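Local atomic coordinates of arabinogalactan endo-1,4-beta-galactosidase (Ignisphaera aggregans, PDB entry 7OSK), a protein that probably cleaves the beta-1,4-galactan backbone of arabinogalactan internally, the chain described being the glycoside hydrolase family 53 catalytic part of a longer archaeal enzyme. Residues A[260-265]-A[328-333]; A[230-235]-A[290-295]. One frame throughout, in Å; residues are numbered along the deposited sequence.

Contact 1. Residues A[260-265]-A[328-333]; sequences ISFYPY and ASFIRD
Pro264 and Phe330 approach each other from opposite directions, each reaching from its own segment into the buried layer between them, and they make the close-packed half of this contact. The pyrrolidine comes in obliquely to the phenyl ring: Pro264 CG lies 3.2 Å from Phe330 CE1 and 3.5 Å from Phe330 CZ, while Pro264 CD adds a longer touch of 3.7 Å to Phe330 CZ. Phe330 gets there by holding CG anti to its backbone N (chi1 159°), which carries the ring off the helix 324-342 toward the proline. Beside it, the Phe262 ring is a looser neighbour; its CE2 stands near the plane of the Phe330 ring, at that ring's edge, 4.2 Å from Phe330 CE1. The setting is the (beta/alpha)8 barrel of clan GH-A glycosidases, in which residues of segment 260-265 are covered by helix 324-342. Phe262 packs on Phe273 as well, so the apolar layer runs on beyond the pair, and Phe330 also packs on Thr293 of strand 287-293. Replacing Phe330 with an alanine would probably open a gap beside Pro264 CG and leave Phe262 CE2 without its neighbour across the contact. Elsewhere on the helix the packing gives way to partly exposed Ser329, Arg332 and Asp333. Ser329 OG is hydrogen-bonded to Gln325 O; the guanidinium of Arg332 forms a salt bridge with Asp333 OD1, which is tilted 18° out of the guanidinium plane, and Asp333 OD2 is hydrogen-bonded to Tyr320 OH.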
loop_
_atom_site.group_PDB
_atom_site.type_symbol
_atom_site.label_atom_id
_atom_site.label_comp_id
_atom_site.label_asym_id
_atom_site.label_seq_id
_atom_site.Cartn_x
_atom_site.Cartn_y
_atom_site.Cartn_z
ATOM N N ILE A 260 7.703 -3.418 -2.617
ATOM C CA ILE A 260 8.651 -2.613 -1.856
ATOM C C ILE A 260 7.966 -1.416 -1.204
ATOM O O ILE A 260 7.153 -0.738 -1.832
ATOM C CB ILE A 260 9.792 -2.097 -2.764
ATOM C CG1 ILE A 260 10.568 -3.269 -3.366
ATOM C CG2 ILE A 260 10.747 -1.200 -1.984
ATOM C CD1 ILE A 260 11.337 -2.905 -4.620
ATOM N N SER A 261 8.296 -1.169 0.061
ATOM C CA SER A 261 7.939 0.085 0.717
ATOM C C SER A 261 9.146 1.000 0.683
ATOM O O SER A 261 10.128 0.752 1.378
ATOM C CB SER A 261 7.492 -0.136 2.165
ATOM O OG SER A 261 6.261 -0.827 2.229
ATOM N N PHE A 262 9.078 2.049 -0.131
ATOM C CA PHE A 262 10.177 3.002 -0.222
ATOM C C PHE A 262 9.750 4.421 0.135
ATOM O O PHE A 262 9.133 5.124 -0.666
ATOM C CB PHE A 262 10.793 3.000 -1.619
ATOM C CG PHE A 262 11.971 3.921 -1.746
ATOM C CD1 PHE A 262 13.113 3.703 -0.997
ATOM C CD2 PHE A 262 11.933 5.013 -2.593
ATOM C CE1 PHE A 262 14.198 4.549 -1.098
ATOM C CE2 PHE A 262 13.020 5.863 -2.697
ATOM C CZ PHE A 262 14.151 5.630 -1.946
ATOM N N TYR A 263 10.083 4.815 1.359
ATOM C CA TYR A 263 9.988 6.198 1.803
ATOM C C TYR A 263 11.408 6.761 1.879
ATOM O O TYR A 263 12.180 6.357 2.752
ATOM C CB TYR A 263 9.292 6.292 3.162
ATOM C CG TYR A 263 7.870 5.770 3.156
ATOM C CD1 TYR A 263 6.833 6.530 2.629
ATOM C CD2 TYR A 263 7.565 4.518 3.676
ATOM C CE1 TYR A 263 5.537 6.060 2.620
ATOM C CE2 TYR A 263 6.270 4.040 3.674
ATOM C CZ TYR A 263 5.261 4.814 3.146
ATOM O OH TYR A 263 3.972 4.335 3.144
ATOM N N PRO A 264 11.767 7.677 0.958
ATOM C CA PRO A 264 13.152 8.159 0.865
ATOM C C PRO A 264 13.711 8.698 2.179
ATOM O O PRO A 264 14.900 8.539 2.457
ATOM C CB PRO A 264 13.064 9.285 -0.172
ATOM C CG PRO A 264 11.850 8.998 -0.955
ATOM C CD PRO A 264 10.889 8.365 -0.006
ATOM N N TYR A 265 12.853 9.328 2.976
ATOM C CA TYR A 265 13.272 9.937 4.236
ATOM C C TYR A 265 13.495 8.897 5.335
ATOM O O TYR A 265 13.805 9.247 6.475
ATOM C CB TYR A 265 12.238 10.976 4.698
ATOM C CG TYR A 265 10.789 10.545 4.558
ATOM C CD1 TYR A 265 10.186 9.727 5.507
ATOM C CD2 TYR A 265 10.022 10.965 3.478
ATOM C CE1 TYR A 265 8.860 9.339 5.382
ATOM C CE2 TYR A 265 8.700 10.583 3.345
ATOM C CZ TYR A 265 8.125 9.773 4.299
ATOM O OH TYR A 265 6.810 9.394 4.163
ATOM N N ALA A 328 5.977 15.945 -6.760
ATOM C CA ALA A 328 5.769 15.431 -8.105
ATOM C C ALA A 328 7.085 14.976 -8.726
ATOM O O ALA A 328 7.142 13.944 -9.398
ATOM C CB ALA A 328 5.110 16.487 -8.976
ATOM N N SER A 329 8.141 15.752 -8.499
ATOM C CA SER A 329 9.461 15.422 -9.025
ATOM C C SER A 329 9.916 14.065 -8.506
ATOM O O SER A 329 10.483 13.262 -9.247
ATOM C CB SER A 329 10.479 16.499 -8.645
ATOM O OG SER A 329 10.128 17.753 -9.200
ATOM N N PHE A 330 9.660 13.812 -7.227
ATOM C CA PHE A 330 10.023 12.541 -6.617
ATOM C C PHE A 330 9.263 11.372 -7.241
ATOM O O PHE A 330 9.857 10.336 -7.545
ATOM C CB PHE A 330 9.768 12.577 -5.110
ATOM C CG PHE A 330 9.622 11.217 -4.493
ATOM C CD1 PHE A 330 10.691 10.336 -4.471
ATOM C CD2 PHE A 330 8.419 10.817 -3.940
ATOM C CE1 PHE A 330 10.560 9.080 -3.909
ATOM C CE2 PHE A 330 8.283 9.562 -3.375
ATOM C CZ PHE A 330 9.356 8.694 -3.360
ATOM N N ILE A 331 7.958 11.541 -7.431
ATOM C CA ILE A 331 7.119 10.471 -7.967
ATOM C C ILE A 331 7.520 10.116 -9.396
ATOM O O ILE A 331 7.675 8.939 -9.727
ATOM C CB ILE A 331 5.623 10.853 -7.938
ATOM C CG1 ILE A 331 5.143 10.986 -6.491
ATOM C CG2 ILE A 331 4.779 9.806 -8.675
ATOM C CD1 ILE A 331 3.716 11.494 -6.349
ATOM N N ARG A 332 7.671 11.130 -10.242
ATOM C CA ARG A 332 8.085 10.912 -11.624
ATOM C C ARG A 332 9.427 10.187 -11.677
ATOM O O ARG A 332 9.622 9.289 -12.498
ATOM C CB ARG A 332 8.179 12.241 -12.378
ATOM C CG ARG A 332 8.574 12.109 -13.850
ATOM C CD ARG A 332 9.831 12.914 -14.170
ATOM N NE ARG A 332 11.061 12.203 -13.816
ATOM C CZ ARG A 332 11.892 11.634 -14.688
ATOM N NH1 ARG A 332 11.652 11.676 -15.994
ATOM N NH2 ARG A 332 12.981 11.018 -14.252
ATOM N N ASP A 333 10.344 10.577 -10.796
ATOM C CA ASP A 333 11.684 10.002 -10.779
ATOM C C ASP A 333 11.679 8.571 -10.244
ATOM O O ASP A 333 12.523 7.759 -10.622
ATOM C CB ASP A 333 12.627 10.875 -9.947
ATOM C CG ASP A 333 12.933 12.204 -10.614
ATOM O OD1 ASP A 333 12.624 12.357 -11.814
ATOM O OD2 ASP A 333 13.488 13.097 -9.940
#

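Contact 2. Residues A[230-235]-A[290-295]; sequences VIHLAG and VAETAY
His232 holds CG anti to its backbone N (chi1 -175°), sending the imidazole inward from its strand, while Glu292 sets CG beside its own backbone N (chi1 -66°) and then runs on extended, so that the two side chains cross at about a right angle. Both strands belong to the eight-stranded parallel barrel of the (beta/alpha)8 fold, yet they are not neighbours in it: strand 257-261 stands between 228-234 and 287-293, and the two segments meet through side chains on the inner side of the barrel. His232 and Ala291 are the closest backbone pair, with CA atoms 7.2 Å apart. Here is a small example of how a barrel interior is filled, with a methyl serving as the floor for a ring. Ala291 CB sits over one face of the imidazole, 3.6 Å from the ring centroid and close to the ring normal, a CH-pi contact shifted toward the rim, where His232 NE2 is 3.5 Å away. The ring nitrogens are held from outside these segments: NE2 is hydrogen-bonded to Ser261 OG of the intervening strand, and ND1 makes weak hydrogen bonds to Gln187 and Asn190. Glu292 is likewise tied elsewhere, through OE1 to Tyr263 OH and through OE2 in a salt bridge to Arg92. It lies at the end of the seventh strand, where clan GH-A enzymes carry the nucleophile, so a role of that kind is plausible. Against His232 its carboxylate is turned 65° from the ring plane, with Glu292 OE2 at the imidazole edge, 4.1 Å from His232 CE1.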
loop_
_atom_site.group_PDB
_atom_site.type_symbol
_atom_site.label_atom_id
_atom_site.label_comp_id
_atom_site.label_asym_id
_atom_site.label_seq_id
_atom_site.Cartn_x
_atom_site.Cartn_y
_atom_site.Cartn_z
ATOM N N VAL A 230 1.545 -11.306 -3.823
ATOM C CA VAL A 230 2.514 -10.246 -3.582
ATOM C C VAL A 230 3.178 -10.406 -2.221
ATOM O O VAL A 230 2.510 -10.399 -1.186
ATOM C CB VAL A 230 1.856 -8.856 -3.656
ATOM C CG1 VAL A 230 2.894 -7.760 -3.482
ATOM C CG2 VAL A 230 1.114 -8.686 -4.974
ATOM N N ILE A 231 4.498 -10.553 -2.239
ATOM C CA ILE A 231 5.300 -10.561 -1.024
ATOM C C ILE A 231 5.859 -9.161 -0.801
ATOM O O ILE A 231 6.670 -8.672 -1.590
ATOM C CB ILE A 231 6.448 -11.590 -1.107
ATOM C CG1 ILE A 231 5.887 -13.015 -1.183
ATOM C CG2 ILE A 231 7.391 -11.454 0.084
ATOM C CD1 ILE A 231 5.066 -13.441 0.029
ATOM N N HIS A 232 5.418 -8.526 0.281
ATOM C CA HIS A 232 5.745 -7.130 0.551
ATOM C C HIS A 232 6.847 -7.008 1.595
ATOM O O HIS A 232 6.766 -7.601 2.671
ATOM C CB HIS A 232 4.489 -6.385 1.014
ATOM C CG HIS A 232 4.686 -4.915 1.197
ATOM N ND1 HIS A 232 3.784 -4.124 1.885
ATOM C CD2 HIS A 232 5.667 -4.078 0.784
ATOM C CE1 HIS A 232 4.204 -2.878 1.889
ATOM N NE2 HIS A 232 5.349 -2.820 1.227
ATOM N N LEU A 233 7.879 -6.238 1.258
ATOM C CA LEU A 233 8.980 -5.967 2.174
ATOM C C LEU A 233 9.217 -4.469 2.297
ATOM O O LEU A 233 8.896 -3.707 1.385
ATOM C CB LEU A 233 10.259 -6.663 1.703
ATOM C CG LEU A 233 10.260 -8.191 1.726
ATOM C CD1 LEU A 233 11.598 -8.710 1.227
ATOM C CD2 LEU A 233 9.967 -8.726 3.120
ATOM N N ALA A 234 9.782 -4.058 3.428
ATOM C CA ALA A 234 10.062 -2.649 3.691
ATOM C C ALA A 234 11.563 -2.366 3.674
ATOM O O ALA A 234 12.371 -3.174 4.140
ATOM C CB ALA A 234 9.464 -2.237 5.023
ATOM N N GLY A 235 11.925 -1.204 3.138
ATOM C CA GLY A 235 13.315 -0.803 3.037
ATOM C C GLY A 235 13.898 -1.137 1.680
ATOM O O GLY A 235 13.220 -1.720 0.830
ATOM N N VAL A 290 6.345 -1.241 -6.160
ATOM C CA VAL A 290 6.417 -0.345 -5.008
ATOM C C VAL A 290 5.031 -0.272 -4.366
ATOM O O VAL A 290 4.148 0.440 -4.851
ATOM C CB VAL A 290 6.897 1.070 -5.401
ATOM C CG1 VAL A 290 6.979 1.971 -4.174
ATOM C CG2 VAL A 290 8.247 1.001 -6.106
ATOM N N ALA A 291 4.845 -1.011 -3.276
ATOM C CA ALA A 291 3.543 -1.106 -2.618
ATOM C C ALA A 291 3.213 0.157 -1.838
ATOM O O ALA A 291 2.045 0.523 -1.704
ATOM C CB ALA A 291 3.503 -2.307 -1.693
ATOM N N GLU A 292 4.241 0.807 -1.304
ATOM C CA GLU A 292 4.047 2.029 -0.536
ATOM C C GLU A 292 5.178 3.017 -0.769
ATOM O O GLU A 292 6.352 2.653 -0.771
ATOM C CB GLU A 292 3.934 1.718 0.959
ATOM C CG GLU A 292 2.697 0.914 1.341
ATOM C CD GLU A 292 2.557 0.727 2.845
ATOM O OE1 GLU A 292 3.349 1.332 3.603
ATOM O OE2 GLU A 292 1.653 -0.027 3.269
ATOM N N THR A 293 4.806 4.276 -0.965
ATOM C CA THR A 293 5.766 5.360 -1.080
ATOM C C THR A 293 5.021 6.680 -0.954
ATOM O O THR A 293 3.833 6.760 -1.270
ATOM C CB THR A 293 6.539 5.310 -2.413
ATOM O OG1 THR A 293 7.532 6.341 -2.432
ATOM C CG2 THR A 293 5.603 5.492 -3.599
ATOM N N ALA A 294 5.710 7.712 -0.481
ATOM C CA ALA A 294 5.091 9.021 -0.331
ATOM C C ALA A 294 6.129 10.098 -0.083
ATOM O O ALA A 294 7.274 9.806 0.254
ATOM C CB ALA A 294 4.080 9.001 0.803
ATOM N N TYR A 295 5.718 11.349 -0.256
ATOM C CA TYR A 295 6.565 12.483 0.075
ATOM C C TYR A 295 5.707 13.682 0.447
ATOM O O TYR A 295 4.497 13.685 0.213
ATOM C CB TYR A 295 7.490 12.839 -1.088
ATOM C CG TYR A 295 8.779 13.472 -0.630
ATOM C CD1 TYR A 295 9.794 12.699 -0.084
ATOM C CD2 TYR A 295 8.977 14.841 -0.727
ATOM C CE1 TYR A 295 10.971 13.267 0.344
ATOM C CE2 TYR A 295 10.155 15.422 -0.299
ATOM C CZ TYR A 295 11.150 14.629 0.237
ATOM O OH TYR A 295 12.330 15.190 0.667
#

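How the contacts relate
Contacts 1 and 2 have centres about 10 Å apart and share the same part of the barrel, their segments alternating along the chain. They join directly between segments 260-265 and 290-295: Phe262 N lies 2.9 Å from Glu292 O and Phe262 O lies 2.7 Å from Thr293 OG1, both probable hydrogen bonds. Contact 2 faces the barrel interior and contact 1 the outer helical layer, so the two bracket one stretch of wall. A bound hexane-1,6-diol, probably from crystallisation, lies about 5 Å from the Glu292 side chain and may mark the substrate pocket. The calcium-binding residues belong to neither contact.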